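Local coordinates for aspartate aminotransferase (Plasmodium falciparum, PDB 3K7Y), which probably catalyses the reversible transfer of an amino group from L-aspartate to 2-oxoglutarate, giving oxaloacetate and L-glutamate, with pyridoxal 5'-phosphate as cofactor, at residues Asn166-Arg169 against Asn170-Asn173; Glu198-Glu201 against Ile202-Lys206; Leu125-Thr128 against Asn129-Ile133; Gly108-Phe111 against Val112-Phe116; Lys272-Phe275 against Asn276-Phe280. All coordinates share one frame; numbering follows the deposited sequence.

Contact 1 (Asn166-Arg169 against Asn170-Asn173); sequences NDLR and NIPN
Ile171 folds back over the carbonyl of Asp167, four residues earlier, where helix 161-170 gives way to the loop that leads to strand 176-179. Followed outward, its side chain starts at CB, 3.4 Å from Asp167 O. The two branches then part. CG2 turns to the Asp167 side, with Asp167 CB as its nearest side-chain neighbour at 4.3 Å, while CG1 also faces Leu168 O, from which it is 4.0 Å away. CG1 sits between the backbone N and the carbonyl carbon (chi1 58°), which directs the chain's tip at Leu168: Ile171 CD1 reaches Leu168 CD1 at 4.1 Å, the two side chains running side by side in the same direction.

The backbone explains why Ile171 stays so close. Asp167 O receives Asn170 N at 3.0 Å, with the donor well above the carbonyl plane, and also a weak bond from Ile171 N. Asn170 N is further shared, weakly, with Asn166 O at 3.1 Å. Here one oxygen serves an i+3 and a weak i+4 donor, and one N-H is shared between two oxygens, so the regular i to i+4 pattern is blurred at this turn. The carboxylate of Asp167 takes its hydrogen bond from outside, from Asn150 N.

Strand 145-153 lies against this turn, with Ile149 packed on Asp167, Leu168 and Ile171. Just beyond, Lys206 NZ of helix 193-206 hydrogen-bonds Pro172 O and, weakly, Arg169 O, tying this loop to the next helix of the large domain.

Contact 2 (Glu198-Glu201 against Ile202-Lys206); sequences EIIE and IVLHK
Four successive i to i+4 backbone bonds run from Glu198-Glu201 to Ile202-His205, the straightest being Val203 N to Ile199 O at 2.7 Å and 174°, so this part of helix 193-206 is regular alpha helix. Ile202 N meets Glu198 O in the carbonyl plane at 3.0 Å, whereas the donors of Leu204 and His205 are tilted from the planes of their carbonyls.

Side chains follow the same spacing. Ile199 and Val203 lie side by side and point the same way, touching through CG2 of Ile199 and CG2 of Val203 at 3.7 Å. One residue on, the pattern recurs: Ile200 CG2, anti to its own N, meets Leu204 CD1 at 3.8 Å. Ile202 instead sets CG1 back along the backbone, 3.4 Å from Glu198 O. The carboxylates of Glu198 and Glu201 and the imidazole of His205 belong to the solvent-facing side.

The side chains meet two neighbouring helices. Glu198, Ile199 and Ile202 pack on Leu165 of helix 161-170, while Ile200 and Val203 meet Phe234 of helix 229-235. By chain order, with strands 176-179 and 209-214 parallel neighbours in the sheet, the helix is the crossover of a beta-alpha-beta unit.

Contact 3 (Leu125-Thr128 against Asn129-Ile133); sequences LYVT and NPPYI. With PLP (pyridoxal-5'-phosphate), chain B.
Thr128 OG1 and Pro130 O, from the two sides of this junction, both hydrogen-bond to the hydroxyl of Tyr184, a single polar atom that pins the end of strand 124-128 to the loop after it. The motif is a beta-strand-to-helix connection of the fold type I aminotransferases, in which the loop at the end of an interior strand of the large-domain sheet carries a cofactor-binding residue. Its turn is made by a cis peptide bond before Pro130, which bends the chain sharply after Asn129.

The bend brings Pro131 beside Val127. Val127 CG1 touches Pro131 CB at 3.7 Å, and Pro131 CG follows at 4.1 Å from the same methyl, the two side chains crossing at about a right angle. This is the apolar closure of the turn, and Tyr148 of strand 145-153 packs on both residues. Pro131 CB also comes to 3.7 Å from Thr128 O.

Past the prolines, Tyr132 takes the N-cap position of helix 133-140 and swings its ring away from the strand toward pyridoxal 5'-phosphate. CG stands anti to the backbone N (chi1 172°), which carries the phenol under the pyridine ring, while the ring of His135 approaches it edge-to-face. The cofactor is held by other residues as well, among them Asn185 and Thr107. Its C2 lies over one face of the tyrosine ring, toward the rim: Tyr132 CE1 is 3.8 Å from PLP N1, and Tyr132 OH is 3.9 Å from PLP C4.

Contact 4 (Gly108-Phe111 against Val112-Phe116); sequences GAIF and VLLEF
The Phe111 ring is overlapped on one face by a methyl of the very next residue: Val112 CG2 lies 4.1 Å from the ring centroid, 19° off the normal, a CH-pi contact. The methyl is displaced toward the rim, its closest ring atoms including Phe111 CZ at 3.9 Å. Val112 places CG2 there because that branch lies beside its own backbone N, anti to the carbonyl carbon, and so turns back along the helix. At the ring's edge, in its plane, Glu115 CG approaches Phe111 CD2 at 4.0 Å. The glutamate chain bends at chi2 (-58°), and its OE1 makes a long, weak ion pair with Arg142. Face and edge are thus filled by residues one and four positions ahead.

A second side-chain pair lies one residue earlier on each turn: Ile110 CG2 meets Leu114 CD1 at 3.9 Å, both chains pointing the same way, with Met138 of helix 133-140 packed on them. The backbone is helical throughout: Glu115 N to Phe111 O measures 2.8 Å and Leu114 N to Ile110 O 3.0 Å, but the first bond, Val112 N to Gly108 O, is weak at 3.5 Å.

The surface around Phe111 belongs partly to the dimer, since Phe285 of the second subunit meets the ring edge-to-face. On another side Ile110 touches pyridoxal 5'-phosphate, whose hydrogen-bonding partners include Thr107 N, immediately before this segment. A helix that begins at the cofactor with a Gly-Gly-Thr turn and continues as a largely buried helix is consistent with the phosphate-binding helix start of fold type I aminotransferases.

Contact 5 (Lys272-Phe275 against Asn276-Phe280); sequences KIVF and NNLCF
Val274 and Leu278 form the densely packed flank of this alpha-helical contact, and Lys272 the loose one. Both turns belong to helix 268-283, whose inner surface lies on the large domain's central sheet. Val274 and Leu278 are both buried, against Ile263 of strand 258-264 and Phe116 of helix 105-118, and make a plain apolar contact with each other, Val274 CG1 to Leu278 CG at 4.2 Å. Ile101 of strand 98-104 is shared by Leu278 and Phe275, which brings the helix down on the edge of the sheet.

Next to that flank a Cys sulfur-aromatic contact is made. Cys279 SG lies over one face of the Phe275 ring, 4.0 Å from the centroid and 20° off the normal. The sulfur is shifted toward the rim, its nearest ring atom being Phe275 CE2 at 3.8 Å. The phenyl group leaves the helix with CG anti to the backbone N, whereas the thiol sits beside its own N and turns back one helical turn; these opposite settings bring sulfur and ring together.

The opposite character appears at the first residue. Lys272 is solvent-exposed and its chain leads away from the following turn, while its carbonyl accepts a weak bond from Asn276 N at 3.5 Å. Ile273 and Asn276 stay partly exposed even in the dimer, where Ile273 packs on Glu9 of the second subunit and Asn276 ND2 makes a weak hydrogen bond to Asn10 of that chain. After the weak first bond the next three are regular i to i+4 bonds, ending on Cys279 N to Phe275 O at 2.9 Å and 174°.

How the contacts relate
From the N terminus the order is contact 4, contact 3, contact 1, contact 2 and contact 5. Each is one continuous stretch, so they follow in series; none nests in or crosses another. Contacts 4, 2 and 5 span helical turns, while contacts 3 and 1 mark a strand and a helix passing into loops. Contact 4 joins contact 3 through Leu114 CD2 and Leu125 CD1, 3.9 Å apart, linking helix 105-118 to the following strand. Tyr126 of contact 3 packs on Pro172 of contact 1, which also abuts contact 2. Phe116 of contact 4 packs on Val274, Asn277 and Leu278 of contact 5, and both contacts reach the second subunit.

Contact 1 (Asn166-Arg169 against Asn170-Asn173)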
# COMPACT_ATOMS: atom_id res chain seq x y z
N ASN A 166 -34.83 8.58 -11.63
CA ASN A 166 -35.90 8.09 -10.77
C ASN A 166 -35.41 7.60 -9.42
O ASN A 166 -35.86 8.09 -8.38
CB ASN A 166 -36.62 6.95 -11.46
CG ASN A 166 -37.96 7.34 -11.91
OD1 ASN A 166 -38.22 8.52 -12.18
ND2 ASN A 166 -38.85 6.36 -12.01
N ASP A 167 -34.52 6.61 -9.45
CA ASP A 167 -33.94 6.02 -8.25
C ASP A 167 -33.17 7.09 -7.52
O ASP A 167 -33.30 7.24 -6.31
CB ASP A 167 -33.00 4.88 -8.61
CG ASP A 167 -33.70 3.75 -9.36
OD1 ASP A 167 -32.97 2.95 -9.99
OD2 ASP A 167 -34.95 3.66 -9.31
N LEU A 168 -32.40 7.86 -8.28
CA LEU A 168 -31.70 9.00 -7.71
C LEU A 168 -32.63 9.93 -6.94
O LEU A 168 -32.17 10.71 -6.11
CB LEU A 168 -30.97 9.76 -8.82
CG LEU A 168 -29.66 10.41 -8.39
CD1 LEU A 168 -28.82 9.51 -7.48
CD2 LEU A 168 -28.85 10.78 -9.63
N ARG A 169 -33.93 9.82 -7.19
CA ARG A 169 -34.93 10.67 -6.55
C ARG A 169 -35.67 10.03 -5.37
O ARG A 169 -36.19 10.73 -4.51
CB ARG A 169 -35.95 11.19 -7.57
CG ARG A 169 -35.60 12.51 -8.23
CD ARG A 169 -36.82 13.13 -8.91
NE ARG A 169 -36.53 14.36 -9.65
CZ ARG A 169 -36.45 15.58 -9.11
NH1 ARG A 169 -36.62 15.77 -7.81
NH2 ARG A 169 -36.19 16.64 -9.88
N ASN A 170 -35.74 8.71 -5.30
CA ASN A 170 -36.46 8.09 -4.18
C ASN A 170 -35.62 7.20 -3.27
O ASN A 170 -36.14 6.48 -2.43
CB ASN A 170 -37.74 7.38 -4.64
CG ASN A 170 -37.74 7.07 -6.13
OD1 ASN A 170 -38.37 7.78 -6.92
ND2 ASN A 170 -37.03 6.01 -6.52
N ILE A 171 -34.30 7.29 -3.43
CA ILE A 171 -33.37 6.62 -2.54
C ILE A 171 -33.12 7.52 -1.33
O ILE A 171 -32.52 8.58 -1.49
CB ILE A 171 -32.03 6.30 -3.25
CG1 ILE A 171 -31.36 7.58 -3.79
CG2 ILE A 171 -32.25 5.25 -4.35
CD1 ILE A 171 -29.88 7.46 -4.04
N PRO A 172 -33.52 7.08 -0.12
CA PRO A 172 -33.44 7.96 1.04
C PRO A 172 -33.04 9.42 0.76
O PRO A 172 -33.64 10.09 -0.09
CB PRO A 172 -32.43 7.23 1.91
CG PRO A 172 -32.73 5.75 1.62
CD PRO A 172 -33.55 5.68 0.34
N ASN A 173 -32.05 9.91 1.49
CA ASN A 173 -31.72 11.33 1.53
C ASN A 173 -30.33 11.42 2.11
O ASN A 173 -30.06 10.79 3.14
CB ASN A 173 -32.67 12.08 2.47
CG ASN A 173 -33.80 12.77 1.75
OD1 ASN A 173 -34.95 12.32 1.79
ND2 ASN A 173 -33.49 13.89 1.10

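Contact 2 (Glu198-Glu201 against Ile202-Lys206)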
# COMPACT_ATOMS: atom_id res chain seq x y z
N GLU A 198 -29.76 18.56 -14.52
CA GLU A 198 -30.87 17.97 -13.80
C GLU A 198 -30.33 17.32 -12.52
O GLU A 198 -30.80 17.62 -11.42
CB GLU A 198 -31.63 16.97 -14.66
CG GLU A 198 -33.10 16.80 -14.25
CD GLU A 198 -33.86 15.82 -15.14
OE1 GLU A 198 -34.72 15.08 -14.61
OE2 GLU A 198 -33.59 15.78 -16.37
N ILE A 199 -29.32 16.47 -12.68
CA ILE A 199 -28.61 15.84 -11.56
C ILE A 199 -28.26 16.85 -10.46
O ILE A 199 -28.65 16.69 -9.31
CB ILE A 199 -27.33 15.13 -12.04
CG1 ILE A 199 -27.68 13.98 -12.99
CG2 ILE A 199 -26.51 14.64 -10.88
CD1 ILE A 199 -26.55 13.57 -13.92
N ILE A 200 -27.54 17.90 -10.83
CA ILE A 200 -27.13 18.89 -9.86
C ILE A 200 -28.35 19.26 -9.04
O ILE A 200 -28.27 19.37 -7.83
CB ILE A 200 -26.54 20.13 -10.54
CG1 ILE A 200 -25.44 19.73 -11.53
CG2 ILE A 200 -26.03 21.14 -9.50
CD1 ILE A 200 -24.13 19.23 -10.90
N GLU A 201 -29.49 19.39 -9.70
CA GLU A 201 -30.70 19.80 -8.99
C GLU A 201 -31.21 18.74 -8.02
O GLU A 201 -31.58 19.07 -6.89
CB GLU A 201 -31.81 20.24 -9.94
CG GLU A 201 -32.88 21.01 -9.18
CD GLU A 201 -33.78 21.83 -10.08
OE1 GLU A 201 -34.33 22.84 -9.58
OE2 GLU A 201 -33.93 21.46 -11.27
N ILE A 202 -31.22 17.48 -8.48
CA ILE A 202 -31.60 16.33 -7.66
C ILE A 202 -30.66 16.19 -6.45
O ILE A 202 -31.11 16.06 -5.31
CB ILE A 202 -31.55 14.99 -8.45
CG1 ILE A 202 -32.36 15.08 -9.76
CG2 ILE A 202 -32.01 13.81 -7.58
CD1 ILE A 202 -32.56 13.73 -10.45
N VAL A 203 -29.37 16.22 -6.74
CA VAL A 203 -28.33 16.08 -5.71
C VAL A 203 -28.43 17.19 -4.67
O VAL A 203 -28.17 16.95 -3.50
CB VAL A 203 -26.92 16.06 -6.35
CG1 VAL A 203 -25.82 16.13 -5.28
CG2 VAL A 203 -26.75 14.81 -7.19
N LEU A 204 -28.82 18.39 -5.10
CA LEU A 204 -29.03 19.51 -4.19
C LEU A 204 -30.27 19.35 -3.30
O LEU A 204 -30.21 19.64 -2.10
CB LEU A 204 -29.13 20.83 -4.95
CG LEU A 204 -27.80 21.46 -5.36
CD1 LEU A 204 -28.02 22.43 -6.50
CD2 LEU A 204 -27.13 22.14 -4.18
N HIS A 205 -31.37 18.90 -3.88
CA HIS A 205 -32.59 18.68 -3.12
C HIS A 205 -32.42 17.56 -2.11
O HIS A 205 -32.82 17.71 -0.96
CB HIS A 205 -33.80 18.41 -4.04
CG HIS A 205 -35.12 18.44 -3.33
ND1 HIS A 205 -36.02 17.40 -3.38
CD2 HIS A 205 -35.68 19.39 -2.53
CE1 HIS A 205 -37.09 17.71 -2.66
NE2 HIS A 205 -36.91 18.91 -2.13
N LYS A 206 -31.81 16.45 -2.54
CA LYS A 206 -31.68 15.27 -1.69
C LYS A 206 -30.42 15.28 -0.82
O LYS A 206 -30.21 14.39 0.02
CB LYS A 206 -31.72 13.99 -2.54
CG LYS A 206 -32.85 13.92 -3.54
CD LYS A 206 -33.64 12.65 -3.37
CE LYS A 206 -34.76 12.89 -2.40
NZ LYS A 206 -34.96 11.69 -1.56

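Contact 3 (Leu125-Thr128 against Asn129-Ile133)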
# COMPACT_ATOMS: atom_id res chain seq x y z
N LEU A 125 -24.58 1.84 0.96
CA LEU A 125 -23.94 2.50 -0.20
C LEU A 125 -24.66 2.12 -1.47
O LEU A 125 -24.92 0.94 -1.71
CB LEU A 125 -22.47 2.10 -0.34
CG LEU A 125 -21.47 2.66 0.68
CD1 LEU A 125 -20.56 1.56 1.11
CD2 LEU A 125 -20.67 3.83 0.15
N TYR A 126 -24.97 3.13 -2.27
CA TYR A 126 -25.56 2.90 -3.57
C TYR A 126 -24.52 2.85 -4.68
O TYR A 126 -23.53 3.61 -4.69
CB TYR A 126 -26.64 3.94 -3.86
CG TYR A 126 -27.80 3.81 -2.91
CD1 TYR A 126 -28.81 2.86 -3.12
CD2 TYR A 126 -27.87 4.61 -1.79
CE1 TYR A 126 -29.86 2.73 -2.23
CE2 TYR A 126 -28.92 4.49 -0.89
CZ TYR A 126 -29.91 3.55 -1.11
OH TYR A 126 -30.92 3.46 -0.18
N VAL A 127 -24.74 1.93 -5.61
CA VAL A 127 -23.82 1.70 -6.70
C VAL A 127 -24.66 1.61 -7.98
O VAL A 127 -25.79 1.13 -7.92
CB VAL A 127 -22.96 0.45 -6.39
CG1 VAL A 127 -23.51 -0.78 -7.04
CG2 VAL A 127 -21.55 0.67 -6.81
N THR A 128 -24.17 2.09 -9.11
CA THR A 128 -25.02 2.07 -10.33
C THR A 128 -24.94 0.69 -10.98
O THR A 128 -23.87 0.08 -11.00
CB THR A 128 -24.68 3.19 -11.38
OG1 THR A 128 -23.32 3.11 -11.81
CG2 THR A 128 -24.95 4.58 -10.83
N ASN A 129 -26.05 0.19 -11.50
CA ASN A 129 -26.04 -1.13 -12.11
C ASN A 129 -25.73 -1.09 -13.59
O ASN A 129 -26.32 -0.28 -14.30
CB ASN A 129 -27.35 -1.87 -11.88
CG ASN A 129 -27.38 -3.18 -12.63
OD1 ASN A 129 -27.61 -3.19 -13.84
ND2 ASN A 129 -27.14 -4.28 -11.93
N PRO A 130 -24.81 -1.95 -14.07
CA PRO A 130 -24.02 -2.91 -13.32
C PRO A 130 -22.75 -2.19 -12.83
O PRO A 130 -22.37 -1.15 -13.40
CB PRO A 130 -23.68 -3.97 -14.36
CG PRO A 130 -23.57 -3.20 -15.64
CD PRO A 130 -24.44 -1.96 -15.50
N PRO A 131 -22.13 -2.71 -11.76
CA PRO A 131 -21.07 -1.98 -11.06
C PRO A 131 -19.69 -2.53 -11.36
O PRO A 131 -19.57 -3.70 -11.69
CB PRO A 131 -21.38 -2.27 -9.61
CG PRO A 131 -22.16 -3.62 -9.64
CD PRO A 131 -22.49 -3.95 -11.06
N TYR A 132 -18.66 -1.70 -11.24
CA TYR A 132 -17.30 -2.21 -11.29
C TYR A 132 -17.20 -3.32 -10.24
O TYR A 132 -17.44 -3.07 -9.06
CB TYR A 132 -16.33 -1.08 -10.99
CG TYR A 132 -14.91 -1.53 -10.82
CD1 TYR A 132 -14.14 -1.06 -9.77
CD2 TYR A 132 -14.33 -2.45 -11.70
CE1 TYR A 132 -12.84 -1.47 -9.60
CE2 TYR A 132 -13.03 -2.87 -11.54
CZ TYR A 132 -12.30 -2.37 -10.49
OH TYR A 132 -11.00 -2.77 -10.29
N ILE A 133 -16.87 -4.54 -10.68
CA ILE A 133 -16.82 -5.72 -9.79
C ILE A 133 -16.19 -5.48 -8.45
O ILE A 133 -16.84 -5.71 -7.43
CB ILE A 133 -16.10 -6.94 -10.40
CG1 ILE A 133 -15.21 -6.50 -11.58
CG2 ILE A 133 -17.13 -8.01 -10.76
CD1 ILE A 133 -14.17 -7.53 -12.07
N1 PLP B . -12.02 2.13 -10.49
C2 PLP B . -12.27 1.66 -11.75
C2A PLP B . -13.59 1.95 -12.36
C3 PLP B . -11.30 0.93 -12.43
O3 PLP B . -11.54 0.47 -13.70
C4 PLP B . -10.07 0.68 -11.81
C4A PLP B . -9.01 0.02 -12.64
O4A PLP B . -8.20 0.73 -13.25
C5 PLP B . -9.80 1.17 -10.52
C6 PLP B . -10.80 1.90 -9.87
C5A PLP B . -8.50 0.94 -9.75
O4P PLP B . -7.29 1.23 -10.44
P PLP B . -5.86 0.86 -9.78
O1P PLP B . -4.78 1.79 -10.26
O2P PLP B . -5.44 -0.51 -10.25
O3P PLP B . -6.00 0.96 -8.28

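Contact 4 (Gly108-Phe111 against Val112-Phe116)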
# COMPACT_ATOMS: atom_id res chain seq x y z
N GLY A 108 -6.50 1.72 -3.84
CA GLY A 108 -5.98 2.19 -2.59
C GLY A 108 -6.75 3.39 -2.08
O GLY A 108 -6.84 3.59 -0.88
N ALA A 109 -7.30 4.19 -2.97
CA ALA A 109 -8.02 5.35 -2.49
C ALA A 109 -9.45 4.95 -2.15
O ALA A 109 -10.00 5.41 -1.14
CB ALA A 109 -7.99 6.47 -3.51
N ILE A 110 -10.02 4.07 -2.96
CA ILE A 110 -11.39 3.63 -2.71
C ILE A 110 -11.40 3.07 -1.30
O ILE A 110 -12.13 3.56 -0.43
CB ILE A 110 -11.87 2.57 -3.73
CG1 ILE A 110 -12.05 3.19 -5.12
CG2 ILE A 110 -13.19 1.93 -3.28
CD1 ILE A 110 -11.85 2.17 -6.28
N PHE A 111 -10.57 2.07 -1.06
CA PHE A 111 -10.60 1.42 0.25
C PHE A 111 -10.38 2.32 1.46
O PHE A 111 -11.11 2.15 2.42
CB PHE A 111 -9.72 0.19 0.30
CG PHE A 111 -8.46 0.37 1.05
CD1 PHE A 111 -7.25 0.33 0.40
CD2 PHE A 111 -8.48 0.52 2.44
CE1 PHE A 111 -6.06 0.45 1.11
CE2 PHE A 111 -7.32 0.65 3.16
CZ PHE A 111 -6.09 0.62 2.50
N VAL A 112 -9.43 3.26 1.43
CA VAL A 112 -9.26 4.13 2.61
C VAL A 112 -10.53 4.92 2.85
O VAL A 112 -10.92 5.13 4.01
CB VAL A 112 -8.07 5.15 2.56
CG1 VAL A 112 -8.07 6.03 3.85
CG2 VAL A 112 -6.72 4.45 2.44
N LEU A 113 -11.17 5.34 1.77
CA LEU A 113 -12.43 6.08 1.88
C LEU A 113 -13.54 5.24 2.48
O LEU A 113 -14.34 5.74 3.26
CB LEU A 113 -12.87 6.60 0.53
CG LEU A 113 -14.21 7.30 0.50
CD1 LEU A 113 -14.21 8.54 1.41
CD2 LEU A 113 -14.51 7.68 -0.92
N LEU A 114 -13.58 3.96 2.11
CA LEU A 114 -14.58 3.09 2.69
C LEU A 114 -14.26 2.87 4.16
O LEU A 114 -15.16 2.91 5.01
CB LEU A 114 -14.68 1.77 1.93
CG LEU A 114 -15.27 1.82 0.51
CD1 LEU A 114 -15.05 0.50 -0.17
CD2 LEU A 114 -16.73 2.12 0.53
N GLU A 115 -12.99 2.70 4.48
CA GLU A 115 -12.59 2.60 5.88
C GLU A 115 -13.03 3.88 6.57
O GLU A 115 -13.43 3.86 7.73
CB GLU A 115 -11.09 2.36 6.08
CG GLU A 115 -10.59 0.97 5.76
CD GLU A 115 -11.27 -0.15 6.56
OE1 GLU A 115 -10.77 -1.30 6.53
OE2 GLU A 115 -12.32 0.08 7.22
N PHE A 116 -12.98 4.99 5.83
CA PHE A 116 -13.34 6.29 6.41
C PHE A 116 -14.84 6.43 6.60
O PHE A 116 -15.28 7.15 7.48
CB PHE A 116 -12.81 7.46 5.57
CG PHE A 116 -13.19 8.81 6.13
CD1 PHE A 116 -12.81 9.18 7.42
CD2 PHE A 116 -13.93 9.69 5.37
CE1 PHE A 116 -13.15 10.42 7.94
CE2 PHE A 116 -14.29 10.95 5.88
CZ PHE A 116 -13.89 11.32 7.18

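Contact 5 (Lys272-Phe275 against Asn276-Phe280)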
# COMPACT_ATOMS: atom_id res chain seq x y z
N LYS A 272 -8.32 20.29 8.13
CA LYS A 272 -7.36 19.89 9.17
C LYS A 272 -7.77 18.64 9.95
O LYS A 272 -6.93 17.81 10.24
CB LYS A 272 -7.08 21.02 10.17
CG LYS A 272 -5.85 21.90 9.86
CD LYS A 272 -4.96 22.12 11.10
CE LYS A 272 -4.24 23.47 11.07
NZ LYS A 272 -5.08 24.55 11.66
N ILE A 273 -9.05 18.53 10.29
CA ILE A 273 -9.58 17.35 11.00
C ILE A 273 -9.55 16.09 10.12
O ILE A 273 -8.84 15.14 10.42
CB ILE A 273 -11.02 17.58 11.54
CG1 ILE A 273 -11.02 18.43 12.81
CG2 ILE A 273 -11.71 16.24 11.83
CD1 ILE A 273 -12.42 18.66 13.42
N VAL A 274 -10.32 16.09 9.04
CA VAL A 274 -10.38 14.95 8.12
C VAL A 274 -8.97 14.39 7.87
O VAL A 274 -8.75 13.17 7.84
CB VAL A 274 -11.07 15.33 6.79
CG1 VAL A 274 -11.26 14.13 5.93
CG2 VAL A 274 -12.42 15.95 7.06
N PHE A 275 -8.02 15.30 7.72
CA PHE A 275 -6.64 14.92 7.51
C PHE A 275 -6.14 14.00 8.62
O PHE A 275 -5.63 12.91 8.33
CB PHE A 275 -5.74 16.14 7.38
CG PHE A 275 -4.36 15.83 6.90
CD1 PHE A 275 -4.14 15.44 5.58
CD2 PHE A 275 -3.27 15.93 7.76
CE1 PHE A 275 -2.85 15.15 5.12
CE2 PHE A 275 -1.98 15.65 7.31
CZ PHE A 275 -1.77 15.26 5.99
N ASN A 276 -6.30 14.43 9.87
CA ASN A 276 -5.89 13.63 11.03
C ASN A 276 -6.61 12.29 11.10
O ASN A 276 -5.97 11.26 11.34
CB ASN A 276 -6.03 14.41 12.34
CG ASN A 276 -4.84 15.37 12.61
OD1 ASN A 276 -3.70 15.10 12.23
ND2 ASN A 276 -5.12 16.48 13.30
N ASN A 277 -7.92 12.29 10.85
CA ASN A 277 -8.69 11.06 10.70
C ASN A 277 -8.09 10.12 9.65
O ASN A 277 -7.99 8.91 9.86
CB ASN A 277 -10.13 11.35 10.32
CG ASN A 277 -10.86 12.18 11.36
OD1 ASN A 277 -10.99 13.41 11.23
ND2 ASN A 277 -11.38 11.51 12.38
N LEU A 278 -7.70 10.68 8.51
CA LEU A 278 -7.17 9.84 7.45
C LEU A 278 -5.81 9.27 7.84
O LEU A 278 -5.61 8.06 7.72
CB LEU A 278 -7.14 10.57 6.11
CG LEU A 278 -8.52 10.95 5.55
CD1 LEU A 278 -8.45 11.51 4.14
CD2 LEU A 278 -9.50 9.77 5.62
N CYS A 279 -4.91 10.11 8.33
CA CYS A 279 -3.60 9.65 8.79
C CYS A 279 -3.77 8.55 9.80
O CYS A 279 -3.16 7.49 9.72
CB CYS A 279 -2.80 10.78 9.41
SG CYS A 279 -2.33 12.01 8.19
N PHE A 280 -4.65 8.82 10.75
CA PHE A 280 -5.03 7.85 11.73
C PHE A 280 -5.40 6.53 11.06
O PHE A 280 -4.71 5.53 11.23
CB PHE A 280 -6.19 8.38 12.55
CG PHE A 280 -6.55 7.50 13.68
CD1 PHE A 280 -7.56 6.54 13.53
CD2 PHE A 280 -5.88 7.60 14.90
CE1 PHE A 280 -7.90 5.71 14.59
CE2 PHE A 280 -6.21 6.77 15.95
CZ PHE A 280 -7.22 5.82 15.80